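Local coordinates for protein STM4351 (Salmonella enterica, PDB 2Y7I) that binds arginine with high specificity as a periplasmic solute-binding protein, holding the amino acid in the cleft between two lobes, probably for uptake into the cell, at residues A[8-13]-A[45-50]; A[50-55]-A[63-68]; A[97-102]-A[175-180]; A[121-126]-A[158-163]. One frame throughout, in Å; residues are numbered along the deposited sequence.

Interaction 1 of 4, residues A[8-13]-A[45-50]; sequences LHFGTS and AECSFT. With ZN (zinc ion), chain E; ARG (arginine), chain C.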
# COMPACT_ATOMS: atom_id res chain seq x y z
N LEU A 8 15.67 -16.23 0.86
CA LEU A 8 15.71 -15.27 1.94
C LEU A 8 15.11 -15.91 3.20
O LEU A 8 13.95 -16.35 3.20
CB LEU A 8 14.92 -14.03 1.53
CG LEU A 8 15.10 -12.69 2.25
CD1 LEU A 8 16.58 -12.28 2.27
CD2 LEU A 8 14.27 -11.62 1.54
N HIS A 9 15.93 -15.99 4.25
CA HIS A 9 15.54 -16.67 5.49
C HIS A 9 14.98 -15.65 6.48
O HIS A 9 15.70 -14.76 6.92
CB HIS A 9 16.74 -17.42 6.09
CG HIS A 9 17.36 -18.42 5.16
ND1 HIS A 9 18.43 -18.12 4.34
CD2 HIS A 9 17.06 -19.71 4.90
CE1 HIS A 9 18.76 -19.18 3.63
NE2 HIS A 9 17.94 -20.16 3.95
N PHE A 10 13.69 -15.78 6.79
CA PHE A 10 13.00 -14.90 7.73
C PHE A 10 12.83 -15.60 9.07
O PHE A 10 12.54 -16.79 9.11
CB PHE A 10 11.60 -14.56 7.24
CG PHE A 10 11.56 -13.49 6.20
CD1 PHE A 10 11.71 -13.80 4.85
CD2 PHE A 10 11.32 -12.16 6.56
CE1 PHE A 10 11.65 -12.79 3.87
CE2 PHE A 10 11.26 -11.14 5.58
CZ PHE A 10 11.42 -11.46 4.24
N GLY A 11 13.02 -14.85 10.14
CA GLY A 11 12.66 -15.31 11.48
C GLY A 11 11.36 -14.63 11.85
O GLY A 11 11.14 -13.46 11.52
N THR A 12 10.49 -15.38 12.54
CA THR A 12 9.22 -14.86 13.04
C THR A 12 8.80 -15.62 14.30
O THR A 12 9.42 -16.62 14.69
CB THR A 12 8.09 -14.92 11.97
OG1 THR A 12 7.02 -14.06 12.36
CG2 THR A 12 7.56 -16.34 11.80
N SER A 13 7.74 -15.12 14.94
CA SER A 13 7.13 -15.79 16.08
C SER A 13 5.65 -15.98 15.78
O SER A 13 4.86 -15.04 15.91
CB SER A 13 7.28 -14.97 17.35
OG SER A 13 6.79 -15.70 18.46
N ALA A 45 13.25 -14.27 -5.32
CA ALA A 45 13.79 -15.12 -4.27
C ALA A 45 12.72 -16.04 -3.72
O ALA A 45 11.52 -15.74 -3.78
CB ALA A 45 14.36 -14.27 -3.14
N GLU A 46 13.16 -17.18 -3.19
CA GLU A 46 12.31 -18.06 -2.41
C GLU A 46 12.33 -17.57 -0.97
O GLU A 46 13.25 -16.85 -0.56
CB GLU A 46 12.81 -19.50 -2.50
CG GLU A 46 12.68 -20.15 -3.89
CD GLU A 46 11.30 -20.77 -4.12
OE1 GLU A 46 10.85 -21.59 -3.29
OE2 GLU A 46 10.66 -20.43 -5.15
N CYS A 47 11.33 -17.97 -0.20
CA CYS A 47 11.18 -17.55 1.19
C CYS A 47 11.27 -18.74 2.14
O CYS A 47 10.69 -19.80 1.89
CB CYS A 47 9.83 -16.85 1.36
SG CYS A 47 9.74 -15.87 2.83
N SER A 48 12.00 -18.56 3.24
CA SER A 48 12.05 -19.56 4.29
C SER A 48 11.77 -18.92 5.64
O SER A 48 12.30 -17.85 5.93
CB SER A 48 13.41 -20.26 4.29
OG SER A 48 13.38 -21.38 5.16
N PHE A 49 10.95 -19.57 6.46
CA PHE A 49 10.61 -19.05 7.79
C PHE A 49 11.10 -19.93 8.93
O PHE A 49 11.01 -21.16 8.86
CB PHE A 49 9.10 -18.85 7.94
CG PHE A 49 8.55 -17.78 7.05
CD1 PHE A 49 8.62 -16.45 7.43
CD2 PHE A 49 7.97 -18.11 5.83
CE1 PHE A 49 8.12 -15.45 6.60
CE2 PHE A 49 7.46 -17.12 5.00
CZ PHE A 49 7.53 -15.79 5.39
N THR A 50 11.61 -19.29 9.98
CA THR A 50 11.96 -19.97 11.22
C THR A 50 11.09 -19.37 12.32
O THR A 50 11.04 -18.14 12.47
CB THR A 50 13.46 -19.81 11.54
OG1 THR A 50 14.23 -20.32 10.46
CG2 THR A 50 13.85 -20.56 12.83
ZN ZN E . 19.83 -16.58 4.37
N ARG C . 3.54 -5.17 18.04
CA ARG C . 4.13 -5.60 19.35
C ARG C . 5.61 -5.24 19.38
O ARG C . 6.29 -5.53 20.36
CB ARG C . 3.95 -7.11 19.57
CG ARG C . 4.48 -7.99 18.43
CD ARG C . 4.42 -9.48 18.75
NE ARG C . 4.61 -10.27 17.53
CZ ARG C . 4.64 -11.60 17.47
NH1 ARG C . 4.49 -12.34 18.57
NH2 ARG C . 4.82 -12.19 16.31
OXT ARG C . 6.16 -4.67 18.42
O HOH W 1 14.29 -18.97 8.07
O HOH W 2 20.44 -16.90 6.41
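Phe-10 and Phe-49 pair in register on adjacent parallel strands and send their side chains out side by side from the same face of the sheet. The tight part of the contact lies there: CB of Phe-10 meets CD1 of Phe-49 at 3.5 Å, and the two rings, inclined at 32°, sit obliquely with centroids 5.6 Å apart. Phe-10 has CG anti to its carbonyl carbon (chi1 -80°), which brings CD1 to 3.5 Å from the sulfur SG of Cys-47, an oblique sulfur-aromatic contact. Five backbone bonds hold the register; the shortest, Phe-10 N to Ser-48 O, measures 2.6 Å.

The face carrying His-9, Ser-48 and Thr-50 is looser and wetter. CD2 of His-9 comes no nearer than 3.7 Å to Ser-48, at its CB, while ND1 of His-9 binds a zinc ion at 2.1 Å, with Asp-67 as a second protein ligand. A water donates to Phe-10 O and also bonds Thr-50 OG1. Past the pairing, Ser-13 O accepts from NH2 of the bound arginine at 2.9 Å. Strand 7-12 lies between 46-51 and 68-69 in a three-stranded parallel sheet, while helix 31-42 packs against Phe-10, Cys-47 and Phe-49 through Cys-40, Asn-37 and Ile-33.

Interaction 2 of 4, residues A[50-55]-A[63-68]; sequences TNQSFD and FKKFDA. With ZN (zinc ion), chain D; ZN (zinc ion), chain E; ARG (arginine), chain C.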
# COMPACT_ATOMS: atom_id res chain seq x y z
N THR A 50 11.61 -19.29 9.98
CA THR A 50 11.96 -19.97 11.22
C THR A 50 11.09 -19.37 12.32
O THR A 50 11.04 -18.14 12.47
CB THR A 50 13.46 -19.81 11.54
OG1 THR A 50 14.23 -20.32 10.46
CG2 THR A 50 13.85 -20.56 12.83
N ASN A 51 10.40 -20.23 13.05
CA ASN A 51 9.47 -19.84 14.10
C ASN A 51 10.11 -20.05 15.48
O ASN A 51 10.46 -21.17 15.85
CB ASN A 51 8.17 -20.66 13.94
CG ASN A 51 7.19 -20.48 15.09
OD1 ASN A 51 6.44 -21.40 15.41
ND2 ASN A 51 7.18 -19.31 15.71
N GLN A 52 10.28 -18.96 16.23
CA GLN A 52 10.91 -19.01 17.56
C GLN A 52 10.34 -17.86 18.40
O GLN A 52 9.59 -17.03 17.88
CB GLN A 52 12.44 -18.95 17.46
CG GLN A 52 13.00 -17.67 16.85
CD GLN A 52 14.52 -17.72 16.66
OE1 GLN A 52 15.03 -18.54 15.89
NE2 GLN A 52 15.24 -16.84 17.34
N SER A 53 10.67 -17.80 19.69
CA SER A 53 10.07 -16.80 20.58
C SER A 53 10.34 -15.37 20.10
O SER A 53 11.42 -15.08 19.57
CB SER A 53 10.54 -17.01 22.03
OG SER A 53 11.95 -16.88 22.17
N PHE A 54 9.37 -14.49 20.28
CA PHE A 54 9.48 -13.10 19.77
C PHE A 54 10.71 -12.39 20.31
O PHE A 54 11.40 -11.68 19.56
CB PHE A 54 8.22 -12.28 20.13
CG PHE A 54 8.28 -10.85 19.64
CD1 PHE A 54 7.93 -10.53 18.33
CD2 PHE A 54 8.69 -9.81 20.49
CE1 PHE A 54 7.98 -9.21 17.87
CE2 PHE A 54 8.74 -8.48 20.04
CZ PHE A 54 8.40 -8.19 18.73
N ASP A 55 10.99 -12.58 21.60
CA ASP A 55 12.11 -11.91 22.27
C ASP A 55 13.49 -12.39 21.81
O ASP A 55 14.50 -11.76 22.14
CB ASP A 55 11.99 -12.03 23.79
CG ASP A 55 12.08 -13.48 24.28
OD1 ASP A 55 12.03 -14.42 23.46
OD2 ASP A 55 12.21 -13.67 25.51
N PHE A 63 22.99 -12.33 15.40
CA PHE A 63 23.86 -13.50 15.37
C PHE A 63 23.89 -14.19 13.98
O PHE A 63 24.50 -15.24 13.82
CB PHE A 63 23.43 -14.48 16.48
CG PHE A 63 24.42 -15.57 16.77
CD1 PHE A 63 25.68 -15.28 17.30
CD2 PHE A 63 24.09 -16.91 16.53
CE1 PHE A 63 26.61 -16.31 17.57
CE2 PHE A 63 25.00 -17.94 16.80
CZ PHE A 63 26.27 -17.64 17.32
N LYS A 64 23.21 -13.58 13.00
CA LYS A 64 23.20 -14.07 11.60
C LYS A 64 22.45 -15.38 11.36
O LYS A 64 22.71 -16.06 10.37
CB LYS A 64 24.61 -14.18 11.02
CG LYS A 64 25.31 -12.86 10.84
CD LYS A 64 26.49 -12.98 9.90
CE LYS A 64 27.21 -11.65 9.78
NZ LYS A 64 27.60 -11.14 11.13
N LYS A 65 21.54 -15.73 12.26
CA LYS A 65 20.75 -16.96 12.12
C LYS A 65 19.77 -16.87 10.94
O LYS A 65 19.40 -17.89 10.36
CB LYS A 65 20.02 -17.27 13.43
CG LYS A 65 19.27 -18.58 13.42
CD LYS A 65 18.45 -18.77 14.69
CE LYS A 65 17.87 -20.17 14.75
NZ LYS A 65 17.05 -20.32 15.97
N PHE A 66 19.34 -15.66 10.61
CA PHE A 66 18.54 -15.42 9.42
C PHE A 66 18.83 -14.05 8.82
O PHE A 66 19.55 -13.25 9.41
CB PHE A 66 17.03 -15.65 9.65
CG PHE A 66 16.57 -15.54 11.09
CD1 PHE A 66 16.48 -14.30 11.71
CD2 PHE A 66 16.20 -16.68 11.79
CE1 PHE A 66 16.04 -14.20 13.04
CE2 PHE A 66 15.76 -16.59 13.12
CZ PHE A 66 15.68 -15.35 13.74
N ASP A 67 18.28 -13.80 7.63
CA ASP A 67 18.55 -12.57 6.90
C ASP A 67 17.67 -11.42 7.34
O ASP A 67 18.09 -10.26 7.29
CB ASP A 67 18.33 -12.81 5.41
CG ASP A 67 19.18 -13.92 4.88
OD1 ASP A 67 20.42 -13.81 5.00
OD2 ASP A 67 18.62 -14.91 4.37
N ALA A 68 16.46 -11.73 7.77
CA ALA A 68 15.46 -10.71 8.06
C ALA A 68 14.45 -11.22 9.08
O ALA A 68 14.33 -12.42 9.30
CB ALA A 68 14.76 -10.26 6.78
ZN ZN D . 12.20 -15.69 25.90
ZN ZN E . 19.83 -16.58 4.37
N ARG C . 3.54 -5.17 18.04
CA ARG C . 4.13 -5.60 19.35
C ARG C . 5.61 -5.24 19.38
O ARG C . 6.29 -5.53 20.36
CB ARG C . 3.95 -7.11 19.57
CG ARG C . 4.48 -7.99 18.43
CD ARG C . 4.42 -9.48 18.75
NE ARG C . 4.61 -10.27 17.53
CZ ARG C . 4.64 -11.60 17.47
NH1 ARG C . 4.49 -12.34 18.57
NH2 ARG C . 4.82 -12.19 16.31
OXT ARG C . 6.16 -4.67 18.42
O HOH W 2 20.44 -16.90 6.41
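Thr-50 begins the contact at the end of strand 46-51, where its CB stands 4.2 Å from CD2 of Phe-66, approaching the ring obliquely. Two residues on, Gln-52 makes the main polar link. Its OE1 accepts from NZ of Lys-65 at 2.7 Å, the ammonium lying 31° out of the carbonyl plane. The two side chains arrive from opposite directions, and Lys-65 spans the distance because its chain is fully extended, starting with CG anti to the backbone N (chi1 -176°). The same OE1 lies at the edge of the Phe-66 ring, near its plane and 3.5 Å from CE2; amide and ring planes are 68° apart. Ser-56 and Ser-60 take up NE2 of Gln-52, so both ends of the amide have partners and its rotation is fixed.

Beyond Gln-52 the segment turns to the binding sites. Ser-53 OG donates to Asp-55 OD1 at 2.8 Å. Phe-54 covers the ligand side chain, with CD of the bound arginine 3.6 Å above one ring face, offset toward the rim. Asp-55 OD2 binds a zinc ion at 2.1 Å, a site that Asp-140 shares. Across the contact, Asp-67 OD2 holds a different zinc, also at 2.1 Å.

Segment 63-68 leaves helix 57-62 through a Schellman motif at Lys-64. The Phe-66 side chain touches Leu-57 and Ser-60 of that helix and His-9 of strand 7-12, just before the chain enters strand 68-69 beside it.

Interaction 3 of 4, residues A[97-102]-A[175-180]; sequences VVTRKG and AIMDER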
# COMPACT_ATOMS: atom_id res chain seq x y z
N VAL A 97 -6.37 -4.38 26.35
CA VAL A 97 -6.44 -5.49 27.29
C VAL A 97 -7.70 -6.27 26.97
O VAL A 97 -8.73 -5.68 26.65
CB VAL A 97 -6.53 -5.02 28.76
CG1 VAL A 97 -6.45 -6.22 29.71
CG2 VAL A 97 -5.40 -4.03 29.07
N VAL A 98 -7.60 -7.59 27.01
CA VAL A 98 -8.79 -8.43 26.99
C VAL A 98 -8.99 -9.01 28.39
O VAL A 98 -8.04 -9.45 29.02
CB VAL A 98 -8.73 -9.52 25.89
CG1 VAL A 98 -7.43 -10.40 26.00
CG2 VAL A 98 -10.02 -10.35 25.88
N THR A 99 -10.23 -8.92 28.90
CA THR A 99 -10.58 -9.45 30.22
C THR A 99 -11.88 -10.21 30.08
O THR A 99 -12.47 -10.22 29.00
CB THR A 99 -10.76 -8.33 31.28
OG1 THR A 99 -12.01 -7.65 31.08
CG2 THR A 99 -9.58 -7.31 31.23
N ARG A 100 -12.34 -10.85 31.15
CA ARG A 100 -13.71 -11.35 31.17
C ARG A 100 -14.65 -10.17 30.89
O ARG A 100 -14.41 -9.07 31.39
CB ARG A 100 -14.03 -12.00 32.52
CG ARG A 100 -13.52 -13.43 32.65
CD ARG A 100 -13.55 -13.94 34.10
NE ARG A 100 -14.46 -13.17 34.96
CZ ARG A 100 -14.07 -12.20 35.80
NH1 ARG A 100 -12.78 -11.87 35.91
NH2 ARG A 100 -14.98 -11.56 36.53
N LYS A 101 -15.68 -10.38 30.09
CA LYS A 101 -16.54 -9.30 29.59
C LYS A 101 -17.19 -8.54 30.75
O LYS A 101 -17.81 -9.14 31.61
CB LYS A 101 -17.60 -9.87 28.64
CG LYS A 101 -18.59 -8.87 28.08
CD LYS A 101 -19.56 -9.57 27.12
CE LYS A 101 -20.42 -10.60 27.84
NZ LYS A 101 -21.13 -11.53 26.90
N GLY A 102 -17.02 -7.23 30.79
CA GLY A 102 -17.62 -6.42 31.86
C GLY A 102 -16.87 -6.37 33.17
O GLY A 102 -17.25 -5.62 34.07
N ALA A 175 -13.87 -9.70 26.44
CA ALA A 175 -14.08 -8.47 25.66
C ALA A 175 -12.87 -7.57 25.76
O ALA A 175 -12.13 -7.60 26.75
CB ALA A 175 -15.33 -7.71 26.12
N ILE A 176 -12.68 -6.75 24.73
CA ILE A 176 -11.68 -5.70 24.75
C ILE A 176 -12.11 -4.68 25.81
O ILE A 176 -13.26 -4.21 25.82
CB ILE A 176 -11.52 -5.02 23.36
CG1 ILE A 176 -10.82 -5.95 22.37
CG2 ILE A 176 -10.73 -3.70 23.49
CD1 ILE A 176 -10.85 -5.45 20.89
N MET A 177 -11.18 -4.35 26.69
CA MET A 177 -11.41 -3.40 27.77
C MET A 177 -11.56 -1.99 27.21
O MET A 177 -10.94 -1.64 26.20
CB MET A 177 -10.27 -3.49 28.78
CG MET A 177 -10.57 -2.84 30.12
SD MET A 177 -9.19 -2.98 31.29
CE MET A 177 -8.09 -1.73 30.60
N ASP A 178 -12.41 -1.19 27.85
CA ASP A 178 -12.70 0.15 27.33
C ASP A 178 -11.46 1.04 27.17
O ASP A 178 -11.28 1.66 26.11
CB ASP A 178 -13.80 0.84 28.14
CG ASP A 178 -15.19 0.31 27.81
OD1 ASP A 178 -15.35 -0.31 26.74
OD2 ASP A 178 -16.13 0.52 28.62
N GLU A 179 -10.62 1.11 28.20
CA GLU A 179 -9.44 1.98 28.11
C GLU A 179 -8.36 1.30 27.29
O GLU A 179 -7.93 0.19 27.62
CB GLU A 179 -8.89 2.36 29.49
CG GLU A 179 -7.73 3.37 29.39
CD GLU A 179 -7.12 3.78 30.72
OE1 GLU A 179 -7.54 3.28 31.79
OE2 GLU A 179 -6.20 4.62 30.68
N ARG A 180 -7.91 1.98 26.24
CA ARG A 180 -6.82 1.51 25.40
C ARG A 180 -5.54 2.27 25.73
O ARG A 180 -5.57 3.31 26.40
CB ARG A 180 -7.18 1.69 23.93
CG ARG A 180 -8.48 0.99 23.58
CD ARG A 180 -8.74 0.94 22.10
NE ARG A 180 -9.97 0.19 21.83
CZ ARG A 180 -10.27 -0.37 20.67
NH1 ARG A 180 -9.43 -0.27 19.63
NH2 ARG A 180 -11.41 -1.03 20.54
O HOH W 3 -8.00 -2.05 26.25
O HOH W 4 -12.67 -6.04 29.03
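Val-97 and Met-177 meet through both backbone and side chain. Met-177 N donates to Val-97 O at 2.8 Å, a nearly straight bond with 172° at the hydrogen. Their side chains run alongside each other, pointing the same way, with CE of Met-177 3.9 Å from CG2 of Val-97; the bend at chi3 of the methionine (76°) turns its methyl back onto the valine. Farther along, Thr-99 and Ala-175 form a hydrogen-bonded antiparallel pair: Thr-99 N gives to Ala-175 O at 3.2 Å and Ala-175 N returns a bond to Thr-99 O at 3.0 Å.

This pairing sets strand 174-176 as the outermost strand, within the chain, of the five-stranded mixed sheet of one lobe, a core element of the periplasmic binding protein fold. Strand 95-100 lies between it and strand 156-160, where Val-98 bonds Val-157.

Two waters serve further polar atoms. One accepts from Val-97 N at 2.8 Å and donates to both Met-177 O and Glu-179 O, bridging the two segments where the pairing ends. Another donates to Ala-175 O, giving that carbonyl a second partner besides Thr-99 N, and donates also to Thr-99 OG1, which itself donates a hydrogen bond to Arg-100 O from above the carbonyl plane. The carboxylates of Asp-178 and Glu-179 are engaged with segment 105-107: OD2 of Asp-178 with His-105, OE1 of Glu-179 with the backbone of Phe-107.

Interaction 4 of 4, residues A[121-126]-A[158-163]; sequences TTHQRY and FGDVAA. With ARG (arginine), chain C; ACT (acetate ion), chain G.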
# COMPACT_ATOMS: atom_id res chain seq x y z
N THR A 121 8.23 -7.11 24.03
CA THR A 121 7.26 -6.29 23.28
C THR A 121 7.14 -4.85 23.76
O THR A 121 7.53 -4.51 24.88
CB THR A 121 5.84 -6.94 23.25
OG1 THR A 121 5.29 -6.99 24.58
CG2 THR A 121 5.90 -8.33 22.66
N THR A 122 6.56 -4.02 22.90
CA THR A 122 6.10 -2.67 23.26
C THR A 122 5.17 -2.74 24.46
O THR A 122 5.24 -1.90 25.37
CB THR A 122 5.31 -2.05 22.10
OG1 THR A 122 4.35 -3.00 21.64
CG2 THR A 122 6.25 -1.72 20.93
N HIS A 123 4.30 -3.74 24.46
CA HIS A 123 3.30 -3.89 25.51
C HIS A 123 3.94 -4.11 26.86
O HIS A 123 3.48 -3.55 27.87
CB HIS A 123 2.35 -5.04 25.16
CG HIS A 123 1.86 -4.98 23.75
ND1 HIS A 123 1.18 -3.89 23.25
CD2 HIS A 123 2.00 -5.86 22.73
CE1 HIS A 123 0.90 -4.11 21.98
NE2 HIS A 123 1.39 -5.29 21.63
N GLN A 124 5.00 -4.92 26.90
CA GLN A 124 5.71 -5.18 28.13
C GLN A 124 6.32 -3.88 28.66
O GLN A 124 6.19 -3.57 29.85
CB GLN A 124 6.80 -6.23 27.91
CG GLN A 124 7.71 -6.45 29.12
CD GLN A 124 8.69 -7.60 28.89
OE1 GLN A 124 9.52 -7.55 27.97
NE2 GLN A 124 8.61 -8.63 29.74
N ARG A 125 6.96 -3.12 27.78
CA ARG A 125 7.62 -1.88 28.18
C ARG A 125 6.60 -0.86 28.67
O ARG A 125 6.78 -0.24 29.73
CB ARG A 125 8.49 -1.32 27.06
CG ARG A 125 9.45 -0.22 27.52
CD ARG A 125 10.47 0.15 26.44
NE ARG A 125 9.91 0.99 25.37
CZ ARG A 125 9.86 2.32 25.39
NH1 ARG A 125 10.32 3.00 26.44
NH2 ARG A 125 9.35 2.99 24.36
N TYR A 126 5.51 -0.70 27.91
CA TYR A 126 4.43 0.20 28.32
C TYR A 126 3.89 -0.11 29.71
O TYR A 126 3.82 0.80 30.55
CB TYR A 126 3.27 0.27 27.30
CG TYR A 126 2.12 1.09 27.84
CD1 TYR A 126 2.17 2.49 27.85
CD2 TYR A 126 1.02 0.47 28.42
CE1 TYR A 126 1.13 3.24 28.39
CE2 TYR A 126 -0.02 1.21 28.97
CZ TYR A 126 0.05 2.59 28.95
OH TYR A 126 -0.98 3.31 29.50
N PHE A 158 -2.67 -8.36 27.44
CA PHE A 158 -2.45 -7.04 26.85
C PHE A 158 -1.64 -7.21 25.57
O PHE A 158 -0.55 -7.79 25.60
CB PHE A 158 -1.71 -6.18 27.89
CG PHE A 158 -1.41 -4.77 27.48
CD1 PHE A 158 -2.41 -3.91 27.02
CD2 PHE A 158 -0.12 -4.27 27.64
CE1 PHE A 158 -2.12 -2.58 26.67
CE2 PHE A 158 0.19 -2.93 27.31
CZ PHE A 158 -0.82 -2.09 26.82
N GLY A 159 -2.19 -6.74 24.44
CA GLY A 159 -1.55 -6.89 23.13
C GLY A 159 -2.14 -6.03 22.03
O GLY A 159 -2.94 -5.12 22.32
N ASP A 160 -1.76 -6.30 20.78
CA ASP A 160 -2.28 -5.51 19.64
C ASP A 160 -3.75 -5.78 19.42
O ASP A 160 -4.21 -6.92 19.55
CB ASP A 160 -1.47 -5.75 18.35
CG ASP A 160 -0.10 -5.07 18.38
OD1 ASP A 160 -0.02 -3.86 18.14
OD2 ASP A 160 0.91 -5.75 18.65
N VAL A 161 -4.50 -4.73 19.08
CA VAL A 161 -5.95 -4.85 18.90
C VAL A 161 -6.35 -5.93 17.89
O VAL A 161 -7.31 -6.66 18.14
CB VAL A 161 -6.66 -3.47 18.66
CG1 VAL A 161 -6.18 -2.79 17.37
CG2 VAL A 161 -8.17 -3.63 18.69
N ALA A 162 -5.61 -6.04 16.78
CA ALA A 162 -5.90 -7.04 15.76
C ALA A 162 -5.77 -8.46 16.30
O ALA A 162 -6.62 -9.33 16.03
CB ALA A 162 -5.00 -6.85 14.51
N ALA A 163 -4.72 -8.70 17.08
CA ALA A 163 -4.44 -10.02 17.62
C ALA A 163 -5.48 -10.40 18.67
O ALA A 163 -6.02 -11.51 18.65
CB ALA A 163 -3.04 -10.07 18.21
N ARG C . 3.54 -5.17 18.04
CA ARG C . 4.13 -5.60 19.35
C ARG C . 5.61 -5.24 19.38
O ARG C . 6.29 -5.53 20.36
CB ARG C . 3.95 -7.11 19.57
CG ARG C . 4.48 -7.99 18.43
CD ARG C . 4.42 -9.48 18.75
NE ARG C . 4.61 -10.27 17.53
CZ ARG C . 4.64 -11.60 17.47
NH1 ARG C . 4.49 -12.34 18.57
NH2 ARG C . 4.82 -12.19 16.31
OXT ARG C . 6.16 -4.67 18.42
C ACT G . 10.59 -1.39 22.70
O ACT G . 11.52 -1.56 21.88
OXT ACT G . 10.20 -0.21 22.84
CH3 ACT G . 9.98 -2.54 23.44
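The arginine pocket is bounded here by the start of helix 122-130 and the end of strand 156-160, and His-123 and Asp-160 join the two across it. NE2 of His-123 donates to OD2 of Asp-160 at 3.1 Å. The acceptor lies almost in the imidazole plane, yet the donor stands far above the carboxylate plane, by 74°. OD2 of Asp-160 also takes the ligand's amino N at 2.8 Å and a bond from Tyr-16 OH, so three donors converge on one buried oxygen, probably favouring its charged form. ND1 of His-123 is paired with Tyr-187 OH.

Both faces of the imidazole are occupied. CA of Gly-159 sits over the centre of one, 3.7 Å from the centroid in a CH-pi contact, and OG1 of Thr-122 lies over the opposite one. An edge of the His-123 ring points at the face of Phe-158 (T-shaped, planes at 72°). Phe-158, with CG anti to the backbone N (chi1 -179°), reaches under the helix, where its CZ touches CD2 of Tyr-126 at 3.5 Å, rim to rim.

At the helix start, Thr-121 caps Gln-124 N through OG1, and Thr-122 N donates to the ligand carboxylate O at 3.0 Å, so the helix N terminus probably adds favourable electrostatics. Helix 122-130 thus packs over strand 156-160, itself flanked by strands 95-100 and 114-118, with helix 161-168 beginning immediately after Asp-160.

From the N terminus, interaction 1 closes the first loop, pairing strand 7-12 with strand 46-51 across helix 31-42. Interaction 2 follows in series, sharing Thr-50, and closes a short loop over helix 57-62; it touches interaction 1 through His-9 O and Asp-67 N, and both reach the same zinc. Interaction 3 spans a much longer loop in the other lobe, from strand 95-100 to strand 174-176, and interaction 4 lies wholly within that span, meeting it where Val-97 packs on Phe-158. The centres of interactions 1 and 3 are about 34 Å apart. Interactions 1, 2 and 4 all touch the bound arginine, which links the two lobes.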